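Local coordinates for cycloalternan-forming enzyme (Listeria monocytogenes serovar 1/2a, PDB 5F7U), which is a multidomain carbohydrate-active enzyme of glycoside hydrolase family 31, built round a TIM barrel, with beta domains and a family 6 carbohydrate-binding module attached, at residues 694-706 / 802-816. The protein carries 1 engineered substitution. Numbering follows the deposited sequence.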
# COMPACT_ATOMS: atom_id res chain seq x y z
N TYR A 694 9.45 -19.42 -4.86
CA TYR A 694 8.87 -18.07 -4.87
C TYR A 694 9.90 -16.95 -4.95
O TYR A 694 9.71 -16.01 -5.71
CB TYR A 694 7.87 -17.89 -3.71
CG TYR A 694 6.65 -18.67 -4.03
CD1 TYR A 694 5.80 -18.26 -5.06
CD2 TYR A 694 6.38 -19.89 -3.41
CE1 TYR A 694 4.70 -19.02 -5.44
CE2 TYR A 694 5.28 -20.67 -3.78
CZ TYR A 694 4.45 -20.22 -4.79
OH TYR A 694 3.36 -20.98 -5.17
N LEU A 695 10.99 -17.06 -4.19
CA LEU A 695 12.06 -16.08 -4.32
C LEU A 695 12.65 -16.05 -5.74
O LEU A 695 12.87 -14.98 -6.30
CB LEU A 695 13.16 -16.29 -3.29
CG LEU A 695 14.37 -15.33 -3.40
CD1 LEU A 695 13.96 -13.86 -3.34
CD2 LEU A 695 15.42 -15.66 -2.35
N TYR A 696 12.91 -17.23 -6.31
CA TYR A 696 13.47 -17.27 -7.68
C TYR A 696 12.47 -16.72 -8.68
O TYR A 696 12.86 -16.00 -9.60
CB TYR A 696 13.93 -18.68 -8.09
CG TYR A 696 14.93 -19.35 -7.17
CD1 TYR A 696 15.74 -18.62 -6.27
CD2 TYR A 696 15.12 -20.74 -7.24
CE1 TYR A 696 16.65 -19.25 -5.43
CE2 TYR A 696 16.03 -21.38 -6.41
CZ TYR A 696 16.79 -20.64 -5.52
OH TYR A 696 17.67 -21.31 -4.71
N THR A 697 11.19 -17.05 -8.50
CA THR A 697 10.15 -16.46 -9.36
C THR A 697 10.18 -14.93 -9.31
O THR A 697 10.11 -14.26 -10.36
CB THR A 697 8.73 -17.02 -9.05
OG1 THR A 697 8.75 -18.43 -9.32
CG2 THR A 697 7.69 -16.40 -9.97
N ARG A 698 10.30 -14.38 -8.09
CA ARG A 698 10.37 -12.93 -7.94
C ARG A 698 11.59 -12.38 -8.68
O ARG A 698 11.49 -11.36 -9.37
CB ARG A 698 10.37 -12.52 -6.45
CG ARG A 698 10.38 -11.01 -6.25
CD ARG A 698 10.63 -10.64 -4.79
NE ARG A 698 10.59 -9.20 -4.57
CZ ARG A 698 9.47 -8.48 -4.47
NH1 ARG A 698 8.27 -9.04 -4.62
NH2 ARG A 698 9.56 -7.18 -4.25
N MET A 699 12.73 -13.06 -8.57
CA MET A 699 13.90 -12.63 -9.29
C MET A 699 13.72 -12.76 -10.81
O MET A 699 14.18 -11.89 -11.56
CB MET A 699 15.18 -13.29 -8.77
CG MET A 699 15.47 -12.95 -7.30
SD MET A 699 15.47 -11.20 -6.85
CE MET A 699 17.07 -10.70 -7.49
N ASN A 700 13.01 -13.80 -11.26
CA ASN A 700 12.68 -13.94 -12.70
C ASN A 700 11.80 -12.77 -13.17
O ASN A 700 11.93 -12.30 -14.30
CB ASN A 700 11.93 -15.25 -13.01
CG ASN A 700 12.72 -16.51 -12.71
OD1 ASN A 700 12.15 -17.48 -12.21
ND2 ASN A 700 14.02 -16.53 -13.03
N LEU A 701 10.90 -12.33 -12.30
CA LEU A 701 9.99 -11.22 -12.62
C LEU A 701 10.52 -9.85 -12.26
O LEU A 701 9.84 -8.83 -12.47
CB LEU A 701 8.62 -11.47 -11.96
CG LEU A 701 7.81 -12.67 -12.49
CD1 LEU A 701 6.59 -12.88 -11.61
CD2 LEU A 701 7.34 -12.44 -13.93
N LEU A 702 11.74 -9.79 -11.73
CA LEU A 702 12.29 -8.48 -11.32
C LEU A 702 12.28 -7.40 -12.41
O LEU A 702 12.01 -6.24 -12.08
CB LEU A 702 13.65 -8.62 -10.62
CG LEU A 702 14.21 -7.37 -9.91
CD1 LEU A 702 13.28 -6.82 -8.83
CD2 LEU A 702 15.57 -7.71 -9.30
N PRO A 703 12.52 -7.76 -13.70
CA PRO A 703 12.43 -6.66 -14.70
C PRO A 703 11.02 -6.05 -14.81
O PRO A 703 10.89 -4.83 -14.98
CB PRO A 703 12.86 -7.34 -16.00
CG PRO A 703 13.81 -8.39 -15.54
CD PRO A 703 13.12 -8.96 -14.31
N TYR A 704 9.99 -6.89 -14.67
CA TYR A 704 8.59 -6.48 -14.65
C TYR A 704 8.28 -5.69 -13.37
O TYR A 704 7.65 -4.62 -13.43
CB TYR A 704 7.70 -7.73 -14.75
CG TYR A 704 6.22 -7.53 -14.52
CD1 TYR A 704 5.38 -7.15 -15.57
CD2 TYR A 704 5.64 -7.75 -13.25
CE1 TYR A 704 4.01 -6.99 -15.38
CE2 TYR A 704 4.26 -7.55 -13.03
CZ TYR A 704 3.46 -7.19 -14.10
OH TYR A 704 2.10 -7.01 -13.94
N ILE A 705 8.70 -6.24 -12.23
CA ILE A 705 8.48 -5.59 -10.93
C ILE A 705 9.12 -4.21 -10.88
O ILE A 705 8.49 -3.24 -10.43
CB ILE A 705 8.99 -6.49 -9.77
CG1 ILE A 705 8.13 -7.77 -9.69
CG2 ILE A 705 9.04 -5.72 -8.43
CD1 ILE A 705 8.70 -8.82 -8.74
N TYR A 706 10.34 -4.10 -11.38
CA TYR A 706 11.04 -2.82 -11.30
C TYR A 706 10.47 -1.81 -12.28
O TYR A 706 10.42 -0.62 -11.99
CB TYR A 706 12.55 -3.00 -11.45
CG TYR A 706 13.34 -1.79 -10.98
CD1 TYR A 706 13.10 -1.22 -9.70
CD2 TYR A 706 14.30 -1.20 -11.80
CE1 TYR A 706 13.81 -0.12 -9.27
CE2 TYR A 706 15.03 -0.09 -11.36
CZ TYR A 706 14.78 0.45 -10.10
OH TYR A 706 15.50 1.55 -9.69
N ILE A 802 5.34 -9.22 -20.51
CA ILE A 802 5.98 -9.30 -19.18
C ILE A 802 7.47 -9.57 -19.32
O ILE A 802 7.85 -10.68 -19.70
CB ILE A 802 5.31 -10.39 -18.31
CG1 ILE A 802 3.81 -10.08 -18.13
CG2 ILE A 802 6.01 -10.53 -16.95
CD1 ILE A 802 2.97 -11.31 -17.75
N PRO A 803 8.33 -8.58 -19.01
CA PRO A 803 9.79 -8.81 -19.07
C PRO A 803 10.26 -9.67 -17.93
O PRO A 803 9.78 -9.53 -16.78
CB PRO A 803 10.39 -7.41 -18.96
CG PRO A 803 9.36 -6.63 -18.21
CD PRO A 803 8.01 -7.22 -18.54
N MET A 804 11.19 -10.58 -18.22
CA MET A 804 11.66 -11.55 -17.25
C MET A 804 13.16 -11.77 -17.40
O MET A 804 13.72 -11.58 -18.48
CB MET A 804 10.92 -12.88 -17.39
CG MET A 804 9.40 -12.79 -17.32
SD MET A 804 8.65 -14.42 -17.49
CE MET A 804 9.14 -14.91 -19.13
N ASN A 805 13.79 -12.17 -16.31
CA ASN A 805 15.20 -12.54 -16.32
C ASN A 805 15.25 -14.04 -16.02
O ASN A 805 15.00 -14.44 -14.89
CB ASN A 805 15.97 -11.74 -15.26
CG ASN A 805 17.46 -12.01 -15.30
OD1 ASN A 805 17.98 -12.44 -16.32
ND2 ASN A 805 18.14 -11.77 -14.19
N MET A 806 15.56 -14.83 -17.05
CA MET A 806 15.47 -16.31 -16.97
C MET A 806 16.83 -16.98 -17.09
O MET A 806 17.77 -16.41 -17.65
CB MET A 806 14.57 -16.86 -18.09
CG MET A 806 13.16 -16.27 -18.12
SD MET A 806 12.17 -16.65 -16.67
CE MET A 806 11.06 -17.88 -17.33
N THR A 807 16.93 -18.20 -16.57
CA THR A 807 18.12 -19.05 -16.79
C THR A 807 17.97 -19.73 -18.15
O THR A 807 16.94 -19.58 -18.82
CB THR A 807 18.23 -20.16 -15.73
OG1 THR A 807 17.16 -21.10 -15.92
CG2 THR A 807 18.19 -19.59 -14.32
N ASP A 808 18.98 -20.52 -18.55
CA ASP A 808 18.84 -21.36 -19.73
C ASP A 808 17.73 -22.41 -19.64
O ASP A 808 17.41 -23.08 -20.63
CB ASP A 808 20.17 -22.06 -20.05
CG ASP A 808 21.17 -21.13 -20.71
OD1 ASP A 808 20.86 -19.95 -20.96
OD2 ASP A 808 22.29 -21.60 -21.00
N GLY A 809 17.17 -22.60 -18.44
CA GLY A 809 16.04 -23.51 -18.24
C GLY A 809 14.72 -22.90 -18.69
O GLY A 809 13.78 -23.62 -19.01
N TYR A 810 14.64 -21.57 -18.68
CA TYR A 810 13.47 -20.83 -19.18
C TYR A 810 12.12 -21.14 -18.49
O TYR A 810 11.06 -20.92 -19.06
CB TYR A 810 13.37 -21.00 -20.72
CG TYR A 810 14.33 -20.13 -21.50
CD1 TYR A 810 14.08 -18.75 -21.65
CD2 TYR A 810 15.47 -20.66 -22.09
CE1 TYR A 810 14.94 -17.94 -22.37
CE2 TYR A 810 16.34 -19.85 -22.83
CZ TYR A 810 16.07 -18.50 -22.96
OH TYR A 810 16.93 -17.70 -23.68
N GLN A 811 12.18 -21.65 -17.26
CA GLN A 811 10.96 -21.84 -16.47
C GLN A 811 10.93 -20.84 -15.32
O GLN A 811 11.98 -20.47 -14.81
CB GLN A 811 10.86 -23.26 -15.92
CG GLN A 811 10.87 -24.35 -17.01
CD GLN A 811 9.54 -24.45 -17.76
OE1 GLN A 811 8.48 -24.46 -17.14
NE2 GLN A 811 9.58 -24.53 -19.11
N LEU A 812 9.73 -20.44 -14.91
CA LEU A 812 9.58 -19.63 -13.70
C LEU A 812 10.06 -20.42 -12.49
O LEU A 812 9.86 -21.63 -12.42
CB LEU A 812 8.12 -19.20 -13.52
CG LEU A 812 7.61 -18.19 -14.54
CD1 LEU A 812 6.10 -18.05 -14.38
CD2 LEU A 812 8.31 -16.84 -14.39
N GLY A 813 10.73 -19.76 -11.56
CA GLY A 813 11.21 -20.42 -10.35
C GLY A 813 12.61 -21.00 -10.43
O GLY A 813 12.96 -21.86 -9.62
N GLN A 814 13.41 -20.55 -11.40
CA GLN A 814 14.80 -20.98 -11.55
C GLN A 814 15.73 -19.82 -11.23
O GLN A 814 15.54 -18.71 -11.73
CB GLN A 814 15.04 -21.54 -12.96
CG GLN A 814 14.13 -22.72 -13.25
CD GLN A 814 14.30 -23.29 -14.63
OE1 GLN A 814 14.43 -22.55 -15.62
NE2 GLN A 814 14.28 -24.62 -14.71
N ASN A 815 16.73 -20.10 -10.39
CA ASN A 815 17.58 -19.09 -9.75
C ASN A 815 18.49 -18.34 -10.74
O ASN A 815 19.39 -18.94 -11.32
CB ASN A 815 18.42 -19.78 -8.67
CG ASN A 815 19.18 -18.81 -7.78
OD1 ASN A 815 18.98 -17.60 -7.84
ND2 ASN A 815 20.03 -19.35 -6.93
N VAL A 816 18.25 -17.04 -10.89
CA VAL A 816 19.13 -16.17 -11.69
C VAL A 816 20.12 -15.35 -10.84
O VAL A 816 20.89 -14.53 -11.37
CB VAL A 816 18.33 -15.21 -12.62
CG1 VAL A 816 17.64 -16.00 -13.71
CG2 VAL A 816 17.33 -14.36 -11.83
O HOH W 1 15.57 -16.42 -10.09
O HOH W 2 16.69 -10.61 -11.84
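P703 lays its ring against P803, CB to CB at 3.9 Å, and beside this pair I802 drops its CG2 branch between Y704 and L701, 3.7 Å from CD1 of Y704 and 3.8 Å from CD2 of L701. Y704 turns CG anti to its backbone N (chi1 170°), which brings the ring's edge to P803 CD while its hydroxyl hydrogen-bonds F742 O.

N700 carries the polar part of the contact. Its backbone O accepts from N805 N at 2.7 Å. The side-chain amide is held at both ends: OD1 takes G813 N at 2.8 Å, nearly along the C=O axis, plus a weak bond from Q814 N, and ND2 gives its two hydrogens to the backbone O atoms of N805 and Q814, both close to the amide plane. Three good bonds and a weak one fix the rotation of this buried group; those to G813 and Q814 hold the loop, that to N805 O the strand.

At the outer edge N815 CB makes a CH-pi contact over the centre of the Y696 ring, 3.5 Å from its centroid; the amide continues over CD1 and CE1, planes 2° apart, with OD1 bonded to G817. Y696 OH hydrogen-bonds D391 O. One water links Y696 O, Q814 O and V816 N.

N805 lies about 3 Å (nearest side-chain atom) from a bound magnesium ion, and its OD1 accepts from the backbone N of D824, a magnesium-site residue. The contact joins the last helices of the TIM-barrel region to edge strand 801-806, which pairs with strand 825-830; F840 and Y838 of strand 835-842 pack against the prolines and Y704.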